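Local coordinates for D-alanine--D-alanine ligase (Coxiella burnetii, PDB 3TQT), which probably catalyses the ATP-dependent joining of two D-alanines into D-alanyl-D-alanine for peptidoglycan synthesis in the bacterial cell wall, at residues F304-T307 with K311-V314; C232-N237 with Q285-A290; N27-L32 with Y37-I42; C101-V106 with N342-L347; L119-N124 with A130-S135. One frame throughout, in Å; residues are numbered along the deposited sequence.

Contact 1: F304-T307 with K311-V314; sequences FFVT and KVLV
F305 and L313 form the hydrogen-bonded antiparallel pair of this hairpin end: F305 N reaches L313 O at 2.7 Å, and L313 N returns to F305 O at 2.8 Å. Nearer the turn, T307 N donates to K311 O at 3.0 Å. The T307 side chain adds a fourth bond: with chi1 at 69°, OG1 stands between the backbone N and the carbonyl carbon and accepts from K311 N at 2.9 Å, so both backbone N-H groups of the T307-K311 pair are taken up across the turn. CA-H...O contacts fill in between, V306 CA lying 3.3 Å from K311 O.

The F304 ring slants past V312, its CD1 3.4 Å from V312 CG1, and its CE1 atom meets V314 CG2 at 3.6 Å. V306 and V312, on one face of the sheet, touch more loosely. On the face of L313, its CD1 lies 4.0 Å from T307 CG2, while the F305 ring leads away from the partner strand.

Strand 312-318 is the outermost of its five-stranded antiparallel sheet within the chain; strand 298-306 is bonded on its far side to strand 228-236, through F304 with I230 and V306 with R228, and helix 277-293 packs I283, I286 and A287 against F304.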
# COMPACT_ATOMS: atom_id res chain seq x y z
N PHE A 304 -15.11 4.78 -16.11
CA PHE A 304 -16.05 5.86 -15.87
C PHE A 304 -17.47 5.40 -16.12
O PHE A 304 -17.71 4.41 -16.82
CB PHE A 304 -15.83 6.98 -16.88
CG PHE A 304 -14.48 7.63 -16.81
CD1 PHE A 304 -14.33 8.85 -16.19
CD2 PHE A 304 -13.40 7.08 -17.45
CE1 PHE A 304 -13.10 9.48 -16.16
CE2 PHE A 304 -12.16 7.69 -17.43
CZ PHE A 304 -12.01 8.89 -16.80
N PHE A 305 -18.41 6.17 -15.59
CA PHE A 305 -19.77 6.21 -16.13
C PHE A 305 -19.92 7.55 -16.83
O PHE A 305 -19.44 8.58 -16.34
CB PHE A 305 -20.82 6.06 -15.03
CG PHE A 305 -21.10 4.64 -14.67
CD1 PHE A 305 -22.07 3.92 -15.35
CD2 PHE A 305 -20.39 4.01 -13.66
CE1 PHE A 305 -22.33 2.60 -15.02
CE2 PHE A 305 -20.65 2.70 -13.33
CZ PHE A 305 -21.61 1.99 -14.01
N VAL A 306 -20.54 7.54 -18.00
CA VAL A 306 -20.96 8.78 -18.64
C VAL A 306 -22.48 8.77 -18.67
O VAL A 306 -23.08 7.91 -19.31
CB VAL A 306 -20.41 8.93 -20.05
CG1 VAL A 306 -20.98 10.18 -20.71
CG2 VAL A 306 -18.91 8.97 -20.02
N THR A 307 -23.09 9.71 -17.96
CA THR A 307 -24.53 9.74 -17.82
C THR A 307 -25.19 10.22 -19.11
O THR A 307 -24.54 10.77 -20.00
CB THR A 307 -24.98 10.67 -16.66
OG1 THR A 307 -24.72 12.03 -17.02
CG2 THR A 307 -24.22 10.34 -15.39
N LYS A 311 -22.59 13.63 -18.04
CA LYS A 311 -21.73 13.87 -16.89
C LYS A 311 -20.72 12.72 -16.79
O LYS A 311 -21.10 11.55 -16.79
CB LYS A 311 -22.54 14.00 -15.61
CG LYS A 311 -21.71 14.17 -14.35
CD LYS A 311 -20.99 15.51 -14.29
CE LYS A 311 -20.12 15.62 -13.02
NZ LYS A 311 -19.27 16.86 -12.98
N VAL A 312 -19.45 13.08 -16.71
CA VAL A 312 -18.38 12.09 -16.66
C VAL A 312 -17.98 11.81 -15.21
O VAL A 312 -17.57 12.72 -14.48
CB VAL A 312 -17.17 12.57 -17.48
CG1 VAL A 312 -16.07 11.51 -17.49
CG2 VAL A 312 -17.62 12.91 -18.89
N LEU A 313 -18.11 10.55 -14.82
CA LEU A 313 -17.93 10.14 -13.44
C LEU A 313 -16.95 8.98 -13.35
O LEU A 313 -17.14 7.95 -14.00
CB LEU A 313 -19.26 9.69 -12.84
CG LEU A 313 -20.38 10.72 -12.86
CD1 LEU A 313 -21.69 10.08 -12.36
CD2 LEU A 313 -19.98 11.93 -12.02
N VAL A 314 -15.92 9.15 -12.53
CA VAL A 314 -14.99 8.06 -12.33
C VAL A 314 -15.67 7.02 -11.45
O VAL A 314 -16.30 7.37 -10.45
CB VAL A 314 -13.67 8.52 -11.66
CG1 VAL A 314 -12.79 7.32 -11.40
CG2 VAL A 314 -12.95 9.53 -12.55

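Contact 2: C232-N237 with Q285-A290; sequences CAVLGN and QIAIDA
A287 sets its methyl group against two side chains of strand 228-236, and this apolar touch carries the contact. V234 CG2 comes to 3.6 Å from A287 CB, and C232 SG lies 3.7 Å from the same carbon. C232 and V234 are alternate residues of the strand, so both point at the helix and A287 CB is met by the pair of them, while A233 between them points away. With chi1 of V234 at 179°, CG2 lies beside the backbone N and is the branch that touches. It also nears the helix backbone, 3.8 Å from A287 O and 4.3 Å from I288 N. I288 flanks the contact without a close touch of its side chain.

Between the segments there is no polar bond. Within the helix, Q285 NE2 donates to D289 OD1 at 2.9 Å, one turn on, arriving from above the carboxylate plane (44° out of it). Backbone bonds D289 N to Q285 O and A290 N to I286 O keep this turn regular.

The strand and helix segments run at 48° to each other with axes 8.6 Å apart at closest approach. V302 of the adjoining strand 298-306 also packs on A287, while on the other face of the sheet A233 and L235 meet Y329 and W333 of helix 328-335.

A thiol, a valine branch and a methyl thus make a buried surface held by van der Waals contact, the short alanine side chain letting the helix backbone approach V234. Q285 points away from the strand, and its bond to D289 takes no part in the contact.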
# COMPACT_ATOMS: atom_id res chain seq x y z
N CYS A 232 -10.65 4.36 -20.16
CA CYS A 232 -9.56 5.11 -20.74
C CYS A 232 -8.25 4.58 -20.18
O CYS A 232 -8.10 4.43 -18.97
CB CYS A 232 -9.72 6.60 -20.43
SG CYS A 232 -8.47 7.66 -21.17
N ALA A 233 -7.32 4.27 -21.07
CA ALA A 233 -6.04 3.72 -20.68
C ALA A 233 -5.08 4.88 -20.48
O ALA A 233 -4.94 5.73 -21.36
CB ALA A 233 -5.51 2.78 -21.73
N VAL A 234 -4.44 4.91 -19.32
CA VAL A 234 -3.44 5.94 -19.01
C VAL A 234 -2.06 5.30 -18.95
O VAL A 234 -1.88 4.19 -18.44
CB VAL A 234 -3.77 6.65 -17.69
CG1 VAL A 234 -2.70 7.70 -17.35
CG2 VAL A 234 -5.14 7.29 -17.76
N LEU A 235 -1.08 6.02 -19.48
CA LEU A 235 0.30 5.53 -19.51
C LEU A 235 1.25 6.64 -19.15
O LEU A 235 1.18 7.74 -19.70
CB LEU A 235 0.63 5.03 -20.91
CG LEU A 235 2.07 4.63 -21.18
CD1 LEU A 235 2.42 3.36 -20.43
CD2 LEU A 235 2.22 4.43 -22.68
N GLY A 236 2.15 6.36 -18.21
CA GLY A 236 3.18 7.31 -17.88
C GLY A 236 3.51 7.29 -16.40
O GLY A 236 2.91 6.55 -15.63
N ASN A 237 4.47 8.13 -16.02
CA ASN A 237 4.81 8.33 -14.64
C ASN A 237 4.34 9.73 -14.29
O ASN A 237 3.18 9.92 -13.96
CB ASN A 237 6.32 8.20 -14.42
CG ASN A 237 6.77 6.75 -14.34
OD1 ASN A 237 5.94 5.86 -14.11
ND2 ASN A 237 8.07 6.50 -14.52
N GLN A 285 -8.91 13.88 -19.86
CA GLN A 285 -8.27 14.75 -18.88
C GLN A 285 -8.47 14.26 -17.46
O GLN A 285 -7.55 14.31 -16.65
CB GLN A 285 -8.74 16.20 -18.99
CG GLN A 285 -7.93 17.13 -18.09
CD GLN A 285 -6.46 17.21 -18.49
OE1 GLN A 285 -6.13 17.72 -19.56
NE2 GLN A 285 -5.57 16.69 -17.63
N ILE A 286 -9.67 13.79 -17.17
CA ILE A 286 -9.99 13.29 -15.84
C ILE A 286 -9.22 12.00 -15.58
O ILE A 286 -8.73 11.77 -14.48
CB ILE A 286 -11.50 13.05 -15.66
CG1 ILE A 286 -12.25 14.38 -15.76
CG2 ILE A 286 -11.78 12.41 -14.31
CD1 ILE A 286 -13.75 14.23 -15.66
N ALA A 287 -9.10 11.16 -16.60
CA ALA A 287 -8.29 9.94 -16.44
C ALA A 287 -6.86 10.28 -16.02
O ALA A 287 -6.30 9.67 -15.10
CB ALA A 287 -8.30 9.11 -17.72
N ILE A 288 -6.27 11.27 -16.70
CA ILE A 288 -4.92 11.71 -16.38
C ILE A 288 -4.86 12.34 -14.99
O ILE A 288 -3.96 12.04 -14.21
CB ILE A 288 -4.41 12.72 -17.42
CG1 ILE A 288 -4.03 11.99 -18.71
CG2 ILE A 288 -3.22 13.48 -16.86
CD1 ILE A 288 -3.93 12.92 -19.90
N ASP A 289 -5.83 13.19 -14.68
CA ASP A 289 -5.86 13.83 -13.36
C ASP A 289 -6.05 12.82 -12.23
O ASP A 289 -5.44 12.93 -11.18
CB ASP A 289 -6.95 14.90 -13.31
CG ASP A 289 -6.65 16.08 -14.22
OD1 ASP A 289 -5.53 16.16 -14.75
OD2 ASP A 289 -7.54 16.93 -14.39
N ALA A 290 -6.93 11.85 -12.45
CA ALA A 290 -7.19 10.80 -11.48
C ALA A 290 -5.91 9.98 -11.25
O ALA A 290 -5.56 9.67 -10.13
CB ALA A 290 -8.31 9.89 -11.98

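Contact 3: N27-L32 with Y37-I42; sequences NIVNTL and YLISVI
In V29 (chi1 163°) CG2 lies anti to the carbonyl carbon, and in I39 (chi1 -56°) CG2 lies anti to the backbone N; these two methyls, V29 CG2 and I39 CG2, meet at 3.8 Å. The same I39 torsion puts CG1 beside the backbone N, and the extended chi2 of 160° carries CD1 out to the end of the helix. There CD1 rests 3.6 Å from L32 CB and 3.8 Å from V29 O, so I39 spans the last turn with its two branches.

V29 CG2 is shared: V41 CG2 approaches it at 3.7 Å, two residues further along the strand, and the side chains slant past one another. L32, the first residue to leave helical backbone angles, uses both methyls. CD1 lies against the I39 branch, CG1 at 4.0 Å, while CD2 meets CD2 and CE2 of the Y37 ring, each at 3.9 Å, with the two side chains roughly perpendicular. The hydroxyl of Y37 is hydrogen-bonded to D345 of helix 340-370, which holds the far end of the ring.

No hydrogen bond links the two segments. Within the helix end, T31 OG1 donates to N27 O at 2.7 Å, and I28 O accepts from T31 N and L32 N.

P56 and L60 of helix 56-61 also pack on V29, and I348 touches L32 and Y37. The arrangement is the second half of a beta-alpha-beta unit, strand 5-12, helix 18-31, strand 37-44, in which the helix lies over parallel neighbouring strands, as in the Rossmann-like N-terminal domain of D-Ala-D-Ala ligases.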
# COMPACT_ATOMS: atom_id res chain seq x y z
N ASN A 27 0.00 -13.00 -23.33
CA ASN A 27 0.01 -11.97 -24.35
C ASN A 27 1.25 -11.10 -24.23
O ASN A 27 1.90 -10.78 -25.21
CB ASN A 27 -1.23 -11.09 -24.25
CG ASN A 27 -1.30 -10.06 -25.35
OD1 ASN A 27 -1.03 -10.36 -26.51
ND2 ASN A 27 -1.65 -8.83 -24.99
N ILE A 28 1.56 -10.72 -23.00
CA ILE A 28 2.72 -9.90 -22.75
C ILE A 28 3.98 -10.64 -23.19
O ILE A 28 4.83 -10.09 -23.89
CB ILE A 28 2.81 -9.53 -21.27
CG1 ILE A 28 1.72 -8.49 -20.94
CG2 ILE A 28 4.21 -8.99 -20.91
CD1 ILE A 28 1.52 -8.25 -19.47
N VAL A 29 4.09 -11.91 -22.80
CA VAL A 29 5.27 -12.70 -23.16
C VAL A 29 5.37 -12.86 -24.67
O VAL A 29 6.45 -12.79 -25.25
CB VAL A 29 5.26 -14.07 -22.46
CG1 VAL A 29 6.23 -15.03 -23.13
CG2 VAL A 29 5.61 -13.88 -20.98
N ASN A 30 4.23 -13.04 -25.31
CA ASN A 30 4.18 -13.20 -26.75
C ASN A 30 4.49 -11.90 -27.49
O ASN A 30 4.92 -11.91 -28.64
CB ASN A 30 2.80 -13.71 -27.17
CG ASN A 30 2.76 -14.16 -28.62
OD1 ASN A 30 3.68 -14.82 -29.08
ND2 ASN A 30 1.71 -13.79 -29.33
N THR A 31 4.29 -10.78 -26.81
CA THR A 31 4.35 -9.48 -27.45
C THR A 31 5.62 -8.69 -27.11
O THR A 31 6.01 -7.80 -27.87
CB THR A 31 3.08 -8.66 -27.11
OG1 THR A 31 1.92 -9.39 -27.56
CG2 THR A 31 3.10 -7.32 -27.80
N LEU A 32 6.26 -9.02 -26.00
CA LEU A 32 7.55 -8.41 -25.65
C LEU A 32 8.59 -8.57 -26.77
O LEU A 32 8.82 -9.66 -27.28
CB LEU A 32 8.11 -8.98 -24.35
CG LEU A 32 7.46 -8.47 -23.06
CD1 LEU A 32 7.85 -9.33 -21.88
CD2 LEU A 32 7.84 -7.02 -22.83
N TYR A 37 14.63 -8.19 -25.00
CA TYR A 37 14.39 -8.80 -23.69
C TYR A 37 14.66 -10.29 -23.66
O TYR A 37 14.34 -11.01 -24.60
CB TYR A 37 12.93 -8.58 -23.27
CG TYR A 37 12.51 -7.14 -23.36
CD1 TYR A 37 13.13 -6.17 -22.57
CD2 TYR A 37 11.49 -6.75 -24.22
CE1 TYR A 37 12.75 -4.86 -22.64
CE2 TYR A 37 11.11 -5.42 -24.30
CZ TYR A 37 11.74 -4.48 -23.50
OH TYR A 37 11.38 -3.16 -23.57
N LEU A 38 15.25 -10.73 -22.56
CA LEU A 38 15.25 -12.14 -22.22
C LEU A 38 14.13 -12.28 -21.22
O LEU A 38 14.15 -11.67 -20.15
CB LEU A 38 16.57 -12.56 -21.58
CG LEU A 38 17.76 -12.65 -22.52
CD1 LEU A 38 19.01 -12.98 -21.72
CD2 LEU A 38 17.51 -13.70 -23.59
N ILE A 39 13.12 -13.07 -21.58
CA ILE A 39 11.89 -13.11 -20.81
C ILE A 39 11.88 -14.34 -19.92
O ILE A 39 12.15 -15.46 -20.38
CB ILE A 39 10.69 -13.14 -21.77
CG1 ILE A 39 10.75 -11.94 -22.71
CG2 ILE A 39 9.36 -13.19 -20.99
CD1 ILE A 39 9.93 -12.10 -23.96
N SER A 40 11.61 -14.12 -18.63
CA SER A 40 11.36 -15.21 -17.69
C SER A 40 9.95 -15.04 -17.15
O SER A 40 9.46 -13.92 -16.98
CB SER A 40 12.35 -15.16 -16.52
OG SER A 40 13.68 -15.34 -16.97
N VAL A 41 9.28 -16.15 -16.89
CA VAL A 41 7.93 -16.08 -16.34
C VAL A 41 7.96 -16.65 -14.94
O VAL A 41 8.50 -17.74 -14.72
CB VAL A 41 6.93 -16.87 -17.19
CG1 VAL A 41 5.52 -16.73 -16.60
CG2 VAL A 41 6.97 -16.36 -18.62
N ILE A 42 7.42 -15.91 -13.99
CA ILE A 42 7.32 -16.41 -12.64
C ILE A 42 5.87 -16.79 -12.44
O ILE A 42 4.99 -15.95 -12.55
CB ILE A 42 7.71 -15.34 -11.60
CG1 ILE A 42 9.14 -14.85 -11.82
CG2 ILE A 42 7.53 -15.90 -10.19
CD1 ILE A 42 10.17 -15.89 -11.59

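Contact 4: C101-V106 with N342-L347; sequences CVFPMV and NLLDQL
F103 reaches from strand 101-104 to the helix with the far end of its ring, and its CZ atom touches two leucines at once: L344 CD2 and L347 CD1, each at 3.8 Å. Of the three residues F103 has the most surface buried here. It points toward the helix; its chi1 of -147° is off the usual staggered values.

L347 points at the strand from the helix and offers CD1. L344, three residues earlier and so on nearly the same side, sets out across the line of approach, but with CD1 anti to CA (chi2 178°) the other branch, CD2, turns to the ring, where it meets CE1 as well as CZ at 3.8 Å. Each leucine side chain stands at about a right angle to that of F103, and the two methyls meet CZ from the helix side.

Strand 101-104 is an outermost strand, within this chain, of the mixed sheet of the N-terminal domain, whereas helix 340-370 belongs at its start to the ATP-grasp part; the contact therefore joins regions separated by 235 residues of sequence. The long helix packs across both, L343 and L347 also meeting L235 of strand 228-236.

On the sheet side, F103 is flanked by V9 of strand 5-12 and by I28 of helix 18-31. L344 in turn touches T31 of that helix and F323 of a loop. No hydrogen bond crosses between the two segments; the helix keeps its own backbone bonds, such as L347 N to L343 O at 2.9 Å.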
# COMPACT_ATOMS: atom_id res chain seq x y z
N CYS A 101 13.87 -5.98 -14.59
CA CYS A 101 12.58 -5.34 -14.40
C CYS A 101 11.51 -6.41 -14.29
O CYS A 101 11.56 -7.44 -14.98
CB CYS A 101 12.27 -4.36 -15.53
SG CYS A 101 10.70 -3.46 -15.35
N VAL A 102 10.55 -6.18 -13.41
CA VAL A 102 9.49 -7.15 -13.18
C VAL A 102 8.18 -6.59 -13.71
O VAL A 102 7.90 -5.40 -13.55
CB VAL A 102 9.37 -7.48 -11.68
CG1 VAL A 102 8.17 -8.35 -11.42
CG2 VAL A 102 10.66 -8.14 -11.19
N PHE A 103 7.40 -7.44 -14.35
CA PHE A 103 6.12 -7.04 -14.86
C PHE A 103 5.08 -7.78 -14.03
O PHE A 103 4.77 -8.93 -14.30
CB PHE A 103 6.02 -7.45 -16.33
CG PHE A 103 5.20 -6.52 -17.18
CD1 PHE A 103 5.75 -5.90 -18.29
CD2 PHE A 103 3.88 -6.25 -16.85
CE1 PHE A 103 5.00 -5.04 -19.06
CE2 PHE A 103 3.12 -5.40 -17.62
CZ PHE A 103 3.68 -4.80 -18.72
N PRO A 104 4.56 -7.13 -12.97
CA PRO A 104 3.59 -7.81 -12.13
C PRO A 104 2.31 -7.94 -12.95
O PRO A 104 1.78 -6.94 -13.43
CB PRO A 104 3.40 -6.85 -10.95
CG PRO A 104 4.37 -5.74 -11.15
CD PRO A 104 4.74 -5.73 -12.59
N MET A 105 1.83 -9.16 -13.16
CA MET A 105 0.65 -9.32 -13.98
C MET A 105 -0.29 -10.27 -13.27
O MET A 105 -0.95 -11.10 -13.89
CB MET A 105 1.00 -9.79 -15.39
CG MET A 105 -0.16 -9.74 -16.40
SD MET A 105 -1.14 -8.21 -16.40
CE MET A 105 0.16 -6.96 -16.45
N VAL A 106 -0.32 -10.13 -11.95
CA VAL A 106 -1.30 -10.80 -11.13
C VAL A 106 -2.44 -9.82 -10.87
O VAL A 106 -2.24 -8.75 -10.29
CB VAL A 106 -0.69 -11.24 -9.80
CG1 VAL A 106 -1.78 -11.75 -8.86
CG2 VAL A 106 0.37 -12.31 -10.03
N ASN A 342 5.29 -1.69 -28.33
CA ASN A 342 5.77 -0.36 -27.95
C ASN A 342 5.23 0.03 -26.59
O ASN A 342 5.93 0.65 -25.79
CB ASN A 342 5.32 0.68 -28.96
CG ASN A 342 5.78 0.37 -30.38
OD1 ASN A 342 6.80 0.86 -30.83
ND2 ASN A 342 5.02 -0.45 -31.08
N LEU A 343 3.97 -0.29 -26.35
CA LEU A 343 3.36 -0.04 -25.05
C LEU A 343 4.19 -0.74 -23.98
O LEU A 343 4.54 -0.15 -22.96
CB LEU A 343 1.91 -0.56 -25.03
CG LEU A 343 1.21 -0.63 -23.68
CD1 LEU A 343 1.17 0.75 -22.98
CD2 LEU A 343 -0.20 -1.21 -23.83
N LEU A 344 4.51 -2.01 -24.21
CA LEU A 344 5.27 -2.77 -23.22
C LEU A 344 6.66 -2.17 -23.02
O LEU A 344 7.14 -2.10 -21.89
CB LEU A 344 5.39 -4.24 -23.63
CG LEU A 344 4.06 -4.99 -23.76
CD1 LEU A 344 4.30 -6.43 -24.23
CD2 LEU A 344 3.29 -4.94 -22.45
N ASP A 345 7.31 -1.74 -24.10
CA ASP A 345 8.62 -1.10 -23.96
C ASP A 345 8.50 0.14 -23.08
O ASP A 345 9.35 0.39 -22.21
CB ASP A 345 9.20 -0.67 -25.32
CG ASP A 345 9.54 -1.85 -26.22
OD1 ASP A 345 9.96 -2.90 -25.70
OD2 ASP A 345 9.39 -1.70 -27.46
N GLN A 346 7.47 0.93 -23.32
CA GLN A 346 7.26 2.14 -22.52
C GLN A 346 7.02 1.82 -21.05
O GLN A 346 7.57 2.47 -20.16
CB GLN A 346 6.14 2.99 -23.14
CG GLN A 346 6.61 3.56 -24.49
CD GLN A 346 5.69 4.62 -25.06
OE1 GLN A 346 4.93 5.26 -24.33
NE2 GLN A 346 5.78 4.83 -26.37
N LEU A 347 6.22 0.79 -20.79
CA LEU A 347 5.97 0.40 -19.40
C LEU A 347 7.26 -0.03 -18.71
O LEU A 347 7.51 0.32 -17.56
CB LEU A 347 4.92 -0.70 -19.33
CG LEU A 347 3.50 -0.22 -19.66
CD1 LEU A 347 2.61 -1.41 -19.96
CD2 LEU A 347 2.96 0.62 -18.51

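Contact 5: L119-N124 with A130-S135; sequences LLELLN and ANVQSS
E121, on the last turn of helix 115-122, faces V132 at the start of helix 132-139, their CA atoms 8.2 Å apart. The first helix closes in a Schellman motif: N124 takes a positive phi of 55°, with N124 N bonded to E121 O at 2.9 Å. The second opens at its N-cap, N131, whose OD1 accepts from S134 N at 2.9 Å in a nearly straight bond (163°). S135 OG donates to N131 O at 2.7 Å, and S135 N grips the same oxygen from the opposite face of its plane.

Direct side-chain contact is sparse. E121 CG meets V132 CG2 at 4.1 Å, the side chains slanting past each other, and the bend at E121 chi2 (-76°) turns the carboxylate toward the helix start. E121 OE2 then reaches the first turn of the second helix through water: one molecule donates to OE2 at 3.0 Å and accepts from V132 N at 2.9 Å. A second water accepts from N131 ND2 and donates only weakly to OE2. The same oxygen is bonded directly to Y127 OH, while its ion pair with R354 is long and weak. A carboxylate near this helix N-terminus would interact favourably with the helix dipole.

Q110 and D113 of the second subunit pack on L122 and V132, and N124 OD1 is hydrogen-bonded to Q14 NE2 of the second subunit. The arrangement joins two standard helix ends, a C-terminal Schellman motif and an Asn N-cap, beside the subunit interface.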
# COMPACT_ATOMS: atom_id res chain seq x y z
N LEU A 119 6.84 -6.73 -1.98
CA LEU A 119 7.94 -7.68 -2.07
C LEU A 119 8.98 -7.16 -3.05
O LEU A 119 10.19 -7.21 -2.79
CB LEU A 119 7.44 -9.06 -2.53
CG LEU A 119 8.56 -10.06 -2.82
CD1 LEU A 119 9.56 -10.06 -1.67
CD2 LEU A 119 7.96 -11.46 -3.05
N LEU A 120 8.51 -6.61 -4.16
CA LEU A 120 9.40 -6.11 -5.19
C LEU A 120 10.17 -4.90 -4.70
O LEU A 120 11.34 -4.72 -5.06
CB LEU A 120 8.64 -5.80 -6.48
CG LEU A 120 7.99 -7.02 -7.15
CD1 LEU A 120 7.18 -6.58 -8.34
CD2 LEU A 120 9.05 -8.04 -7.57
N GLU A 121 9.53 -4.06 -3.88
CA GLU A 121 10.24 -2.95 -3.24
C GLU A 121 11.32 -3.49 -2.30
O GLU A 121 12.43 -2.96 -2.26
CB GLU A 121 9.30 -2.06 -2.45
CG GLU A 121 8.30 -1.31 -3.30
CD GLU A 121 8.90 -0.13 -4.02
OE1 GLU A 121 10.08 0.20 -3.76
OE2 GLU A 121 8.19 0.46 -4.85
N LEU A 122 11.00 -4.53 -1.55
CA LEU A 122 11.97 -5.08 -0.60
C LEU A 122 13.16 -5.68 -1.34
O LEU A 122 14.27 -5.73 -0.81
CB LEU A 122 11.32 -6.16 0.26
CG LEU A 122 10.33 -5.64 1.29
CD1 LEU A 122 9.55 -6.81 1.86
CD2 LEU A 122 11.09 -4.91 2.39
N LEU A 123 12.92 -6.15 -2.56
CA LEU A 123 13.99 -6.71 -3.40
C LEU A 123 14.70 -5.62 -4.19
O LEU A 123 15.65 -5.90 -4.93
CB LEU A 123 13.43 -7.75 -4.36
CG LEU A 123 12.89 -9.04 -3.75
CD1 LEU A 123 12.36 -9.93 -4.83
CD2 LEU A 123 13.97 -9.76 -2.98
N ASN A 124 14.24 -4.38 -4.04
CA ASN A 124 14.81 -3.24 -4.76
C ASN A 124 14.80 -3.50 -6.26
O ASN A 124 15.76 -3.17 -6.94
CB ASN A 124 16.25 -2.94 -4.31
CG ASN A 124 16.35 -2.59 -2.84
OD1 ASN A 124 17.22 -3.10 -2.11
ND2 ASN A 124 15.46 -1.73 -2.38
N ALA A 130 1.71 0.59 -10.79
CA ALA A 130 1.47 1.34 -9.57
C ALA A 130 2.35 0.82 -8.46
O ALA A 130 2.57 -0.38 -8.37
CB ALA A 130 0.01 1.19 -9.17
N ASN A 131 2.87 1.73 -7.63
CA ASN A 131 3.66 1.33 -6.47
C ASN A 131 2.77 0.80 -5.35
O ASN A 131 1.58 0.59 -5.56
CB ASN A 131 4.57 2.47 -5.98
CG ASN A 131 3.80 3.62 -5.34
OD1 ASN A 131 2.58 3.61 -5.25
ND2 ASN A 131 4.55 4.61 -4.85
N VAL A 132 3.33 0.58 -4.17
CA VAL A 132 2.56 -0.05 -3.10
C VAL A 132 1.39 0.84 -2.68
O VAL A 132 0.25 0.38 -2.58
CB VAL A 132 3.42 -0.38 -1.87
CG1 VAL A 132 2.53 -0.77 -0.68
CG2 VAL A 132 4.40 -1.49 -2.21
N GLN A 133 1.67 2.11 -2.43
CA GLN A 133 0.64 3.02 -1.98
C GLN A 133 -0.47 3.20 -2.99
O GLN A 133 -1.65 3.22 -2.65
CB GLN A 133 1.22 4.39 -1.64
CG GLN A 133 0.13 5.44 -1.42
CD GLN A 133 0.60 6.84 -1.78
OE1 GLN A 133 0.38 7.31 -2.89
NE2 GLN A 133 1.26 7.50 -0.85
N SER A 134 -0.10 3.37 -4.25
CA SER A 134 -1.07 3.64 -5.30
C SER A 134 -1.89 2.39 -5.58
O SER A 134 -3.08 2.47 -5.85
CB SER A 134 -0.36 4.10 -6.58
OG SER A 134 -1.33 4.58 -7.50
N SER A 135 -1.25 1.23 -5.54
CA SER A 135 -1.97 -0.03 -5.71
C SER A 135 -3.03 -0.16 -4.61
O SER A 135 -4.17 -0.53 -4.87
CB SER A 135 -1.01 -1.21 -5.65
OG SER A 135 -0.06 -1.15 -6.71
O HOH W 1 5.87 1.48 -3.20
O HOH W 2 7.49 3.81 -4.92

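In the fold
Contacts 2, 3 and 4 are buried and wholly apolar across their segments, whereas contacts 1 and 5 are partly buried and draw on hydrogen bonds: direct backbone bonds in the hairpin of contact 1, water bridges in contact 5. Contacts 1 and 2 serve one sheet of the ATP-grasp region and pack on one another. Contacts 3 and 4 both reach the N-terminal sheet and touch, with a hydrogen bond between them. Contact 4 links that sheet to helix 340-370, which also packs on the strand of contact 2, so it lies between the two regions. Contact 5 meets contact 4 through L120 on V102 and alone reaches the second subunit.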